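Local coordinates for protein beta-glucanase (Bacteroides thetaiotaomicron, PDB 6EUG) that probably hydrolyses beta-1,3-galactosidic bonds of arabinogalactan through this family 43 glycoside hydrolase module, here with an imidazole-type sugar mimic bound in its pocket, at residues 124-129 and 139-144. Numbering follows the deposited sequence.
Sequences VMWLHL and ARAAVA
The indole of Trp126 lies over Val143, which supports one face of the ring. These residues belong to an antiparallel beta hairpin, the two middle strands of a four-stranded blade in the five-bladed beta-propeller of family 43 enzymes. Val143 CB stands 3.6 Å from the centroid of the six-membered ring, only 6° off its normal, a CH-pi contact. Val143 CG2 meets the same face nearer the rim, 3.5 Å from Trp126 CE2. The methyl of Ala141 sits at the ring edge, with its CB 4.0 Å from Trp126 CE3. The His128 imidazole has Arg140 O at its edge, 3.6 Å from His128 CD2.

Trp126-Val143 and His128-Ala141 are non-hydrogen-bonded pairs. Met125-Ala144, Leu127-Ala142 and Leu129-Arg140 alternate with them, each closed by two backbone hydrogen bonds. Between these bonds, CA-H...O contacts such as Trp126 CA to Ala142 O add to the ladder.

On the face with Leu127 and Leu129, the small side chain of Ala142 meets both leucines. Its CB is 4.1 Å from Leu127 CG and also from Leu129 CB. Leu93 of strand 87-94 packs against Met125, Leu127 and Ala144 on this face.

Trp126 NE1 donates a hydrogen bond to the backbone O of Tyr246. The His128 side chain comes within about 5 Å of the bound glucoimidazole, and its NE2 is hydrogen-bonded to Glu130. A chi1 of 68° turns Val143 CG2 opposite its own backbone N. There it reaches both the indole and Val124, whose CG1 lies 3.7 Å from Val143 CG2.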
# COMPACT_ATOMS: atom_id res chain seq x y z
N VAL A 124 13.77 -1.92 -6.29
CA VAL A 124 13.65 -1.83 -4.84
C VAL A 124 12.21 -2.20 -4.44
O VAL A 124 11.24 -1.55 -4.88
CB VAL A 124 13.98 -0.41 -4.36
CG1 VAL A 124 13.90 -0.33 -2.84
CG2 VAL A 124 15.37 0.02 -4.89
N MET A 125 12.09 -3.24 -3.61
CA MET A 125 10.81 -3.72 -3.02
C MET A 125 10.66 -3.26 -1.56
O MET A 125 11.57 -3.45 -0.75
CB MET A 125 10.74 -5.25 -3.06
CG MET A 125 9.38 -5.84 -2.70
SD MET A 125 9.38 -7.65 -2.59
CE MET A 125 9.38 -8.11 -4.34
N TRP A 126 9.51 -2.65 -1.26
CA TRP A 126 9.12 -2.38 0.12
C TRP A 126 7.86 -3.20 0.41
O TRP A 126 7.05 -3.44 -0.50
CB TRP A 126 8.85 -0.88 0.37
CG TRP A 126 10.12 -0.02 0.46
CD1 TRP A 126 10.82 0.52 -0.57
CD2 TRP A 126 10.79 0.42 1.66
NE1 TRP A 126 11.88 1.24 -0.11
CE2 TRP A 126 11.87 1.24 1.26
CE3 TRP A 126 10.57 0.22 3.02
CZ2 TRP A 126 12.77 1.81 2.17
CZ3 TRP A 126 11.45 0.80 3.94
CH2 TRP A 126 12.54 1.59 3.50
N LEU A 127 7.71 -3.62 1.66
CA LEU A 127 6.53 -4.39 2.07
C LEU A 127 6.24 -4.20 3.56
O LEU A 127 7.12 -3.78 4.31
CB LEU A 127 6.72 -5.87 1.70
CG LEU A 127 7.91 -6.54 2.38
CD1 LEU A 127 7.53 -7.93 2.82
CD2 LEU A 127 9.17 -6.58 1.52
N HIS A 128 5.02 -4.55 3.98
CA HIS A 128 4.61 -4.62 5.39
C HIS A 128 5.06 -5.94 5.97
O HIS A 128 4.72 -6.97 5.45
CB HIS A 128 3.07 -4.47 5.44
CG HIS A 128 2.44 -4.66 6.79
ND1 HIS A 128 1.08 -4.86 6.93
CD2 HIS A 128 2.95 -4.66 8.05
CE1 HIS A 128 0.79 -5.02 8.22
NE2 HIS A 128 1.91 -4.90 8.92
N LEU A 129 5.89 -5.88 7.03
CA LEU A 129 6.38 -7.05 7.75
C LEU A 129 5.88 -7.09 9.19
O LEU A 129 5.94 -6.07 9.89
CB LEU A 129 7.93 -7.06 7.77
CG LEU A 129 8.62 -8.23 8.51
CD1 LEU A 129 8.38 -9.56 7.81
CD2 LEU A 129 10.11 -7.96 8.61
N ALA A 139 4.58 -3.89 13.52
CA ALA A 139 4.21 -2.83 12.60
C ALA A 139 5.39 -2.24 11.86
O ALA A 139 5.67 -1.03 11.98
CB ALA A 139 3.39 -1.75 13.34
N ARG A 140 6.10 -3.10 11.12
CA ARG A 140 7.31 -2.70 10.40
C ARG A 140 7.15 -2.59 8.86
O ARG A 140 6.23 -3.19 8.25
CB ARG A 140 8.44 -3.70 10.66
CG ARG A 140 8.93 -3.80 12.10
CD ARG A 140 10.16 -4.71 12.21
NE ARG A 140 10.72 -4.70 13.56
CZ ARG A 140 11.91 -5.17 13.89
NH1 ARG A 140 12.74 -5.66 12.98
NH2 ARG A 140 12.29 -5.15 15.16
N ALA A 141 8.03 -1.78 8.27
CA ALA A 141 8.28 -1.83 6.84
C ALA A 141 9.61 -2.51 6.61
O ALA A 141 10.56 -2.28 7.35
CB ALA A 141 8.28 -0.45 6.21
N ALA A 142 9.67 -3.32 5.57
CA ALA A 142 10.92 -3.98 5.14
C ALA A 142 11.33 -3.58 3.72
O ALA A 142 10.47 -3.30 2.90
CB ALA A 142 10.75 -5.48 5.21
N VAL A 143 12.64 -3.66 3.42
CA VAL A 143 13.16 -3.29 2.11
C VAL A 143 14.13 -4.39 1.60
O VAL A 143 14.88 -5.00 2.37
CB VAL A 143 13.82 -1.89 2.11
CG1 VAL A 143 15.09 -1.84 2.92
CG2 VAL A 143 14.13 -1.40 0.70
N ALA A 144 14.00 -4.68 0.30
CA ALA A 144 14.82 -5.66 -0.40
C ALA A 144 15.18 -5.14 -1.82
O ALA A 144 14.53 -4.24 -2.32
CB ALA A 144 14.07 -6.99 -0.47